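Local structure of putative cell surface protein (Streptococcus pyogenes, 4OFQ) at residues A[100-105]-A[125-130]; A[219-224]-A[239-244]. The protein is a surface-anchored adhesin of the antigen I/II family, whose C-terminal region, present here, is built of beta-sandwich domains and probably contributes to attachment of the bacterium. All blocks are in the same frame, centred on the assembly; numbering follows the deposited sequence. Where two conformers were deposited one is given.

Interaction 1: A[100-105]-A[125-130]. With CA (calcium ion), chain C.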
ATOM      1  N   ARG A 100       3.947 -24.327   2.234  1.00 10.85           N
ATOM      2  CA  ARG A 100       3.022 -24.744   1.181  1.00 11.59           C
ATOM      3  C   ARG A 100       2.116 -23.595   0.761  1.00 14.81           C
ATOM      4  O   ARG A 100       1.374 -23.045   1.583  1.00 10.72           O
ATOM      5  CB  ARG A 100       2.165 -25.945   1.643  1.00 11.89           C
ATOM      6  CG  ARG A 100       2.933 -27.249   1.793  1.00 12.44           C
ATOM      7  CD  ARG A 100       2.021 -28.305   2.419  1.00 19.35           C
ATOM      8  NE  ARG A 100       2.690 -29.585   2.603  1.00 21.62           N
ATOM      9  CZ  ARG A 100       2.471 -30.655   1.845  1.00 20.73           C
ATOM     10  NH1 ARG A 100       1.597 -30.602   0.842  1.00 15.31           N
ATOM     11  NH2 ARG A 100       3.130 -31.776   2.090  1.00 17.06           N
ATOM     12  N   HIS A 101       2.175 -23.227  -0.514  1.00 11.42           N
ATOM     13  CA  HIS A 101       1.298 -22.185  -1.013  1.00 13.55           C
ATOM     14  C   HIS A 101       0.051 -22.904  -1.493  1.00 14.55           C
ATOM     15  O   HIS A 101       0.066 -23.556  -2.546  1.00 14.28           O
ATOM     16  CB  HIS A 101       1.953 -21.396  -2.154  1.00 11.83           C
ATOM     17  CG  HIS A 101       1.230 -20.129  -2.499  1.00 11.38           C
ATOM     18  ND1 HIS A 101       1.554 -19.362  -3.595  1.00 13.70           N
ATOM     19  CD2 HIS A 101       0.187 -19.504  -1.897  1.00 14.79           C
ATOM     20  CE1 HIS A 101       0.758 -18.308  -3.647  1.00 17.78           C
ATOM     21  NE2 HIS A 101      -0.081 -18.369  -2.626  1.00 10.72           N
ATOM     22  N   VAL A 102      -1.017 -22.828  -0.708  1.00 11.65           N
ATOM     23  CA  VAL A 102      -2.241 -23.552  -1.043  1.00 12.52           C
ATOM     24  C   VAL A 102      -3.227 -22.666  -1.806  1.00 17.04           C
ATOM     25  O   VAL A 102      -3.821 -21.746  -1.236  1.00 15.62           O
ATOM     26  CB  VAL A 102      -2.909 -24.118   0.209  1.00 12.86           C
ATOM     27  CG1 VAL A 102      -4.168 -24.889  -0.176  1.00 13.95           C
ATOM     28  CG2 VAL A 102      -1.919 -25.009   0.954  1.00 12.73           C
ATOM     29  N   LEU A 103      -3.412 -22.947  -3.094  1.00 13.29           N
ATOM     30  CA  LEU A 103      -4.225 -22.071  -3.937  1.00 13.56           C
ATOM     31  C   LEU A 103      -5.704 -22.443  -3.858  1.00 15.57           C
ATOM     32  O   LEU A 103      -6.584 -21.638  -4.171  1.00 16.49           O
ATOM     33  CB  LEU A 103      -3.723 -22.077  -5.388  1.00 13.80           C
ATOM     34  CG  LEU A 103      -2.280 -21.581  -5.570  1.00 13.98           C
ATOM     35  CD1 LEU A 103      -1.857 -21.623  -7.043  1.00 14.56           C
ATOM     36  CD2 LEU A 103      -2.095 -20.167  -4.979  1.00 17.01           C
ATOM     37  N   SER A 104      -5.964 -23.670  -3.429  1.00 15.22           N
ATOM     38  CA  SER A 104      -7.317 -24.192  -3.300  1.00 16.39           C
ATOM     39  C   SER A 104      -7.250 -25.450  -2.444  1.00 19.83           C
ATOM     40  O   SER A 104      -6.283 -26.202  -2.516  1.00 19.87           O
ATOM     41  CB  SER A 104      -7.904 -24.524  -4.670  1.00 17.47           C
ATOM     42  OG  SER A 104      -9.076 -25.326  -4.547  1.00 18.82           O
ATOM     43  N   GLN A 105      -8.267 -25.692  -1.625  1.00 22.22           N
ATOM     44  CA  GLN A 105      -8.240 -26.891  -0.806  1.00 20.15           C
ATOM     45  C   GLN A 105      -8.796 -28.111  -1.529  1.00 22.08           C
ATOM     46  O   GLN A 105      -8.782 -29.203  -0.971  1.00 19.89           O
ATOM     47  CB  GLN A 105      -8.990 -26.691   0.518  1.00 18.20           C
ATOM     48  CG  GLN A 105      -8.369 -25.643   1.408  1.00 20.88           C
ATOM     49  CD  GLN A 105      -8.843 -25.766   2.837  1.00 30.71           C
ATOM     50  OE1 GLN A 105      -8.709 -26.820   3.449  1.00 28.81           O
ATOM     51  NE2 GLN A 105      -9.402 -24.688   3.377  1.00 32.07           N
ATOM     52  N   GLY A 125     -10.196 -19.113   0.614  1.00 16.54           N
ATOM     53  CA  GLY A 125      -9.434 -18.919  -0.618  1.00 19.32           C
ATOM     54  C   GLY A 125      -7.991 -19.377  -0.495  1.00 17.81           C
ATOM     55  O   GLY A 125      -7.719 -20.396   0.153  1.00 14.26           O
ATOM     56  N   GLU A 126      -7.070 -18.632  -1.103  1.00 13.34           N
ATOM     57  CA  GLU A 126      -5.655 -18.990  -1.052  1.00 15.83           C
ATOM     58  C   GLU A 126      -5.068 -18.711   0.321  1.00 16.37           C
ATOM     59  O   GLU A 126      -5.477 -17.777   1.004  1.00 13.41           O
ATOM     60  CB  GLU A 126      -4.852 -18.213  -2.099  1.00 14.30           C
ATOM     61  CG  GLU A 126      -5.398 -18.308  -3.512  1.00 12.64           C
ATOM     62  CD  GLU A 126      -4.659 -17.425  -4.492  1.00 16.50           C
ATOM     63  OE1 GLU A 126      -3.775 -16.629  -4.065  1.00 11.60           O
ATOM     64  OE2 GLU A 126      -4.974 -17.514  -5.697  1.00 13.19           O
ATOM     65  N   PHE A 127      -4.095 -19.521   0.720  1.00 11.54           N
ATOM     66  CA  PHE A 127      -3.369 -19.254   1.946  1.00 11.00           C
ATOM     67  C   PHE A 127      -1.995 -19.909   1.881  1.00 12.33           C
ATOM     68  O   PHE A 127      -1.740 -20.739   1.005  1.00 13.11           O
ATOM     69  CB  PHE A 127      -4.173 -19.739   3.168  1.00 11.54           C
ATOM     70  CG  PHE A 127      -4.490 -21.209   3.158  1.00 15.33           C
ATOM     71  CD1 PHE A 127      -5.605 -21.686   2.479  1.00 18.38           C
ATOM     72  CD2 PHE A 127      -3.702 -22.115   3.876  1.00 12.11           C
ATOM     73  CE1 PHE A 127      -5.916 -23.062   2.496  1.00 13.83           C
ATOM     74  CE2 PHE A 127      -4.011 -23.490   3.901  1.00 12.82           C
ATOM     75  CZ  PHE A 127      -5.114 -23.949   3.208  1.00 15.73           C
ATOM     76  N   TYR A 128      -1.095 -19.492   2.765  1.00 10.37           N
ATOM     77  CA  TYR A 128       0.137 -20.230   2.982  1.00  9.91           C
ATOM     78  C   TYR A 128       0.014 -21.002   4.271  1.00 14.51           C
ATOM     79  O   TYR A 128      -0.608 -20.532   5.228  1.00 11.78           O
ATOM     80  CB  TYR A 128       1.322 -19.298   3.147  1.00  9.34           C
ATOM     81  CG  TYR A 128       1.891 -18.794   1.856  1.00 11.30           C
ATOM     82  CD1 TYR A 128       1.447 -17.598   1.306  1.00 14.85           C
ATOM     83  CD2 TYR A 128       2.878 -19.517   1.184  1.00  9.25           C
ATOM     84  CE1 TYR A 128       1.986 -17.121   0.109  1.00  9.64           C
ATOM     85  CE2 TYR A 128       3.416 -19.050  -0.006  1.00  9.19           C
ATOM     86  CZ  TYR A 128       2.960 -17.856  -0.529  1.00 12.60           C
ATOM     87  OH  TYR A 128       3.477 -17.381  -1.705  1.00 10.55           O
ATOM     88  N   MET A 129       0.603 -22.191   4.295  0.84 10.86           N
ATOM     89  CA  MET A 129       0.711 -22.928   5.540  0.84 13.64           C
ATOM     90  C   MET A 129       2.150 -23.370   5.758  0.84 13.21           C
ATOM     91  O   MET A 129       2.869 -23.640   4.793  0.84 12.70           O
ATOM     92  CB  MET A 129      -0.298 -24.093   5.614  0.84 17.20           C
ATOM     93  CG  MET A 129      -0.126 -25.199   4.586  0.84 19.53           C
ATOM     94  SD  MET A 129      -1.535 -26.348   4.563  0.84 19.86           S
ATOM     95  CE  MET A 129      -1.655 -26.837   6.285  0.84 14.19           C
ATOM     96  N   TRP A 130       2.582 -23.381   7.020  1.00 10.89           N
ATOM     97  CA  TRP A 130       3.899 -23.901   7.386  1.00 11.50           C
ATOM     98  C   TRP A 130       3.681 -25.111   8.296  1.00 12.00           C
ATOM     99  O   TRP A 130       2.942 -25.028   9.289  1.00 13.39           O
ATOM    100  CB  TRP A 130       4.722 -22.833   8.109  1.00 12.75           C
ATOM    101  CG  TRP A 130       5.238 -21.769   7.217  1.00 10.89           C
ATOM    102  CD1 TRP A 130       6.456 -21.733   6.612  1.00 10.89           C
ATOM    103  CD2 TRP A 130       4.543 -20.583   6.795  1.00 12.57           C
ATOM    104  NE1 TRP A 130       6.572 -20.587   5.857  1.00 12.64           N
ATOM    105  CE2 TRP A 130       5.413 -19.866   5.953  1.00 12.91           C
ATOM    106  CE3 TRP A 130       3.276 -20.051   7.066  1.00 13.04           C
ATOM    107  CZ2 TRP A 130       5.055 -18.647   5.357  1.00  9.41           C
ATOM    108  CZ3 TRP A 130       2.924 -18.830   6.469  1.00 11.78           C
ATOM    109  CH2 TRP A 130       3.815 -18.149   5.637  1.00 11.70           C
TER
HETATM  110 CA    CA C1401      -7.148 -16.218   1.640  0.61 15.37          CA
HETATM  111  O   HOH W   1      -6.805 -22.576  -0.607  1.00 29.51           O
HETATM  112  O   HOH W   2      -6.711 -19.534  -6.285  1.00 23.27           O
HETATM  113  O   HOH W   3      -9.338 -22.111   1.674  1.00 22.30           O
HETATM  114  O   HOH W   4      -8.679 -14.982   0.332  1.00 12.51           O
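Phe127 and Val102 face each other as a hydrogen-bonded pair where strand 97-102, the outermost strand of a mixed sheet in a beta-sandwich domain, runs antiparallel to strand 127-132. Val102 CB sits 3.9 Å from the centroid of the Phe127 ring, over its face but offset toward the rim, a CH-pi contact; its CG1 touches CZ while CG2 reaches Met129 SD. Phe127 holds CG between the backbone N and the carbonyl carbon (chi1 59°), which folds the ring back under the valine and brings its edge to Gln105 CG. A flat ring and a branched aliphatic chain suit this buried face, which Ile116 of helix 110-119 closes.

On the other face His101 and Tyr128 form an offset stack, centroids 4.0 Å apart and planes tilted by only 5°. His101 turns CG anti to the backbone N (chi1 -167°), laying the imidazole flat over the outer half of the phenol, while Leu103 CD2 lies against its opposite face. Both polar ends are engaged elsewhere: His101 NE2 bonds to Tyr70 OH and Tyr128 OH to Gly77 O. Aromatic rings with a polar atom suit this place, for they can stack while the partly exposed histidine and the buried tyrosine each keep a polar partner.

Beneath these side chains the backbone ladder includes a bond of 3.0 Å from Phe127 N to Val102 O. Just before strand 127-132 the chain meets the metal site: Asp69, Tyr70 and Val124 also bind the calcium ion, to which Glu126 O coordinates at 2.4 Å.

Interaction 2: A[219-224]-A[239-244]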
ATOM      1  N   TYR A 219      -4.528  25.526 -17.731  1.00  8.96           N
ATOM      2  CA  TYR A 219      -4.850  24.154 -17.353  1.00  7.24           C
ATOM      3  C   TYR A 219      -4.744  24.040 -15.838  1.00 11.59           C
ATOM      4  O   TYR A 219      -3.782  24.527 -15.237  1.00 12.50           O
ATOM      5  CB  TYR A 219      -3.903  23.146 -18.013  1.00  9.24           C
ATOM      6  CG  TYR A 219      -4.041  23.064 -19.516  1.00  8.93           C
ATOM      7  CD1 TYR A 219      -5.213  22.613 -20.098  1.00  8.87           C
ATOM      8  CD2 TYR A 219      -2.991  23.447 -20.357  1.00 14.88           C
ATOM      9  CE1 TYR A 219      -5.342  22.534 -21.484  1.00  9.09           C
ATOM     10  CE2 TYR A 219      -3.116  23.381 -21.730  1.00 14.73           C
ATOM     11  CZ  TYR A 219      -4.293  22.930 -22.285  1.00 12.51           C
ATOM     12  OH  TYR A 219      -4.424  22.874 -23.656  1.00 12.85           O
ATOM     13  N   ARG A 220      -5.737  23.411 -15.224  1.00  8.23           N
ATOM     14  CA  ARG A 220      -5.627  23.087 -13.809  1.00 10.03           C
ATOM     15  C   ARG A 220      -5.312  21.602 -13.656  1.00 12.11           C
ATOM     16  O   ARG A 220      -6.090  20.735 -14.105  1.00  8.92           O
ATOM     17  CB  ARG A 220      -6.910  23.396 -13.055  1.00 10.60           C
ATOM     18  CG  ARG A 220      -6.780  23.059 -11.577  1.00 17.23           C
ATOM     19  CD  ARG A 220      -8.004  23.471 -10.797  1.00 25.06           C
ATOM     20  NE  ARG A 220      -9.093  22.513 -10.930  1.00 28.41           N
ATOM     21  CZ  ARG A 220      -9.714  21.949  -9.898  1.00 43.72           C
ATOM     22  NH1 ARG A 220      -9.345  22.239  -8.656  1.00 45.05           N
ATOM     23  NH2 ARG A 220     -10.703  21.089 -10.109  1.00 49.47           N
ATOM     24  N   LEU A 221      -4.173  21.309 -13.039  1.00 12.40           N
ATOM     25  CA  LEU A 221      -3.822  19.932 -12.733  1.00  8.47           C
ATOM     26  C   LEU A 221      -4.150  19.699 -11.266  1.00 12.75           C
ATOM     27  O   LEU A 221      -3.431  20.163 -10.390  1.00 10.97           O
ATOM     28  CB  LEU A 221      -2.334  19.681 -13.006  1.00  6.90           C
ATOM     29  CG  LEU A 221      -1.769  20.263 -14.310  1.00  9.04           C
ATOM     30  CD1 LEU A 221      -0.282  19.865 -14.506  1.00 10.15           C
ATOM     31  CD2 LEU A 221      -2.620  19.815 -15.511  1.00  6.95           C
ATOM     32  N   GLU A 222      -5.250  19.004 -10.997  1.00  8.21           N
ATOM     33  CA  GLU A 222      -5.719  18.848  -9.616  1.00  6.45           C
ATOM     34  C   GLU A 222      -5.046  17.644  -8.963  1.00  6.34           C
ATOM     35  O   GLU A 222      -5.273  16.507  -9.374  1.00 10.75           O
ATOM     36  CB  GLU A 222      -7.244  18.670  -9.578  1.00 10.67           C
ATOM     37  CG  GLU A 222      -7.799  18.652  -8.160  1.00 21.32           C
ATOM     38  CD  GLU A 222      -9.309  18.495  -8.104  1.00 33.79           C
ATOM     39  OE1 GLU A 222      -9.811  17.419  -8.495  1.00 36.02           O
ATOM     40  OE2 GLU A 222      -9.989  19.447  -7.654  1.00 30.46           O
ATOM     41  N   GLY A 223      -4.210  17.891  -7.962  1.00  6.70           N
ATOM     42  CA  GLY A 223      -3.511  16.797  -7.292  1.00  7.50           C
ATOM     43  C   GLY A 223      -4.407  16.021  -6.338  1.00 13.59           C
ATOM     44  O   GLY A 223      -5.400  16.536  -5.822  1.00 14.55           O
ATOM     45  N   TRP A 224      -4.051  14.765  -6.100  1.00 13.88           N
ATOM     46  CA  TRP A 224      -4.811  13.918  -5.197  1.00  7.48           C
ATOM     47  C   TRP A 224      -4.491  14.363  -3.782  1.00  9.28           C
ATOM     48  O   TRP A 224      -3.353  14.721  -3.481  1.00 11.97           O
ATOM     49  CB  TRP A 224      -4.412  12.440  -5.415  1.00  7.58           C
ATOM     50  CG  TRP A 224      -5.049  11.462  -4.485  1.00  8.26           C
ATOM     51  CD1 TRP A 224      -6.370  11.114  -4.431  1.00 15.66           C
ATOM     52  CD2 TRP A 224      -4.389  10.679  -3.477  1.00 12.68           C
ATOM     53  NE1 TRP A 224      -6.577  10.184  -3.437  1.00 12.84           N
ATOM     54  CE2 TRP A 224      -5.376   9.890  -2.847  1.00 13.03           C
ATOM     55  CE3 TRP A 224      -3.061  10.565  -3.055  1.00 11.82           C
ATOM     56  CZ2 TRP A 224      -5.076   8.996  -1.816  1.00 10.99           C
ATOM     57  CZ3 TRP A 224      -2.761   9.674  -2.025  1.00  9.48           C
ATOM     58  CH2 TRP A 224      -3.770   8.909  -1.412  1.00 12.09           C
ATOM     59  N   PHE A 239       3.998  16.463 -10.614  1.00  9.42           N
ATOM     60  CA  PHE A 239       3.088  16.603 -11.741  1.00 10.96           C
ATOM     61  C   PHE A 239       3.911  16.468 -13.010  1.00 10.06           C
ATOM     62  O   PHE A 239       4.948  17.120 -13.151  1.00 11.46           O
ATOM     63  CB  PHE A 239       2.447  17.994 -11.752  1.00 11.18           C
ATOM     64  CG  PHE A 239       1.632  18.329 -10.532  1.00 10.62           C
ATOM     65  CD1 PHE A 239       2.248  18.699  -9.346  1.00 12.18           C
ATOM     66  CD2 PHE A 239       0.243  18.349 -10.592  1.00  8.98           C
ATOM     67  CE1 PHE A 239       1.505  19.043  -8.227  1.00  8.97           C
ATOM     68  CE2 PHE A 239      -0.506  18.700  -9.482  1.00 10.37           C
ATOM     69  CZ  PHE A 239       0.134  19.048  -8.288  1.00  7.49           C
ATOM     70  N   VAL A 240       3.443  15.643 -13.947  1.00  9.45           N
ATOM     71  CA  VAL A 240       4.086  15.529 -15.252  1.00  9.88           C
ATOM     72  C   VAL A 240       3.062  15.782 -16.373  1.00 13.60           C
ATOM     73  O   VAL A 240       1.982  15.184 -16.400  1.00  9.24           O
ATOM     74  CB  VAL A 240       4.746  14.153 -15.437  1.00 14.15           C
ATOM     75  CG1 VAL A 240       5.437  14.087 -16.782  1.00 18.85           C
ATOM     76  CG2 VAL A 240       5.749  13.894 -14.321  1.00 13.66           C
ATOM     77  N   ASP A 241       3.399  16.657 -17.309  1.00 12.38           N
ATOM     78  CA  ASP A 241       2.429  17.023 -18.342  1.00  8.86           C
ATOM     79  C   ASP A 241       3.146  17.201 -19.676  1.00 14.06           C
ATOM     80  O   ASP A 241       4.006  18.068 -19.809  1.00 13.34           O
ATOM     81  CB  ASP A 241       1.692  18.310 -17.924  1.00  9.11           C
ATOM     82  CG  ASP A 241       0.476  18.591 -18.771  1.00 13.48           C
ATOM     83  OD1 ASP A 241       0.509  18.296 -19.983  1.00  7.83           O
ATOM     84  OD2 ASP A 241      -0.528  19.086 -18.226  1.00 14.79           O
ATOM     85  N   GLN A 242       2.817  16.347 -20.650  1.00 11.18           N
ATOM     86  CA  GLN A 242       3.356  16.497 -21.997  1.00  9.95           C
ATOM     87  C   GLN A 242       2.411  17.407 -22.755  1.00 10.26           C
ATOM     88  O   GLN A 242       1.366  16.966 -23.236  1.00 14.75           O
ATOM     89  CB  GLN A 242       3.447  15.142 -22.711  1.00 10.51           C
ATOM     90  CG  GLN A 242       3.822  15.251 -24.199  1.00 22.73           C
ATOM     91  CD  GLN A 242       5.161  15.944 -24.447  1.00 27.99           C
ATOM     92  OE1 GLN A 242       6.206  15.481 -23.979  1.00 32.16           O
ATOM     93  NE2 GLN A 242       5.135  17.053 -25.205  1.00 15.02           N
ATOM     94  N   LEU A 243       2.760  18.685 -22.834  1.00 10.49           N
ATOM     95  CA  LEU A 243       1.904  19.653 -23.503  1.00 12.47           C
ATOM     96  C   LEU A 243       1.972  19.448 -25.005  1.00 13.04           C
ATOM     97  O   LEU A 243       2.993  19.015 -25.526  1.00 11.29           O
ATOM     98  CB  LEU A 243       2.344  21.074 -23.148  1.00 13.15           C
ATOM     99  CG  LEU A 243       2.183  21.448 -21.677  1.00 11.04           C
ATOM    100  CD1 LEU A 243       2.978  22.711 -21.357  1.00 12.11           C
ATOM    101  CD2 LEU A 243       0.707  21.619 -21.336  1.00 13.08           C
ATOM    102  N   GLN A 244       0.870  19.725 -25.697  1.00  9.97           N
ATOM    103  CA  GLN A 244       0.872  19.687 -27.153  1.00 10.78           C
ATOM    104  C   GLN A 244       1.539  20.973 -27.618  1.00 11.93           C
ATOM    105  O   GLN A 244       0.865  21.912 -28.031  1.00 14.18           O
ATOM    106  CB  GLN A 244      -0.559  19.609 -27.676  1.00 11.57           C
ATOM    107  CG  GLN A 244      -0.664  19.233 -29.129  1.00 10.99           C
ATOM    108  CD  GLN A 244      -2.104  18.993 -29.557  1.00 10.58           C
ATOM    109  OE1 GLN A 244      -2.839  18.240 -28.917  1.00 15.11           O
ATOM    110  NE2 GLN A 244      -2.507  19.635 -30.639  1.00 11.10           N
TER
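Leu221 lies against the ring of Phe239, its CB 3.8 Å from ring atom CD2, in the interior of a beta sandwich. The two residues belong to different sheets: strand 216-222 sits in a four-stranded antiparallel sheet, and strand 237-242 in the sheet that packs against it. The segments run roughly antiparallel, 158° apart end to end, yet Leu221 and Phe239 keep their CA atoms 7.7 Å apart, so side chains rather than backbone pairing join them.

Phe239 points its CB at the opposite strand and carries CG anti to the carbonyl carbon (chi1 -60°), which sends the ring across to Leu221 and Gly223. Its CE2 comes 3.4 Å from Leu221 O, an oblique approach, and Gly223 N lies near the ring plane at the edge. Gly223, with no side chain, suits the place where the ring passes close to the backbone.

Leu221 spreads its two methyls the other way, toward Asp241. CD2 is 3.5 Å from Asp241 OD2, an apolar methyl set beside a buried carboxylate. Asp241 reaches in with CG anti to the backbone N (chi1 -167°), and OD2 takes a hydrogen bond from Lys195 NZ, which probably offsets its charge in the interior. The same lysine makes a cation-pi contact with Tyr219, so one amino group probably steadies both the acid and the ring. Tyr328, from strand 323-332, touches Leu221 and Asp241 alike.

Tyr219, two residues before Leu221, turns its ring inward and places its hydroxyl on Asp248 OD2. The leucine after strand 237-242 completes the contact, Leu243 CD2 lying 4.2 Å from Tyr219 CE2.

Overall arrangement
The two interactions follow one another along the chain, 100-105 with 125-130 closing before 219-224 with 239-244 opens, and they lie in regions of different sequence family, the C2 terminal domain and the C-terminus of the cell surface antigen. Their centres are 44 Å apart, the nearest atoms about 26 Å, on opposite sides of the centre of the chain, and they share no sheet. They show two ways of building a sandwich: interaction 1 pairs neighbouring strands, 97-102 and 127-132, within one sheet, whereas interaction 2 joins strands 216-222 and 237-242 of two facing sheets. Of the two, interaction 1 holds the calcium ligand, and each contact is internal to its own part of the elongated fragment.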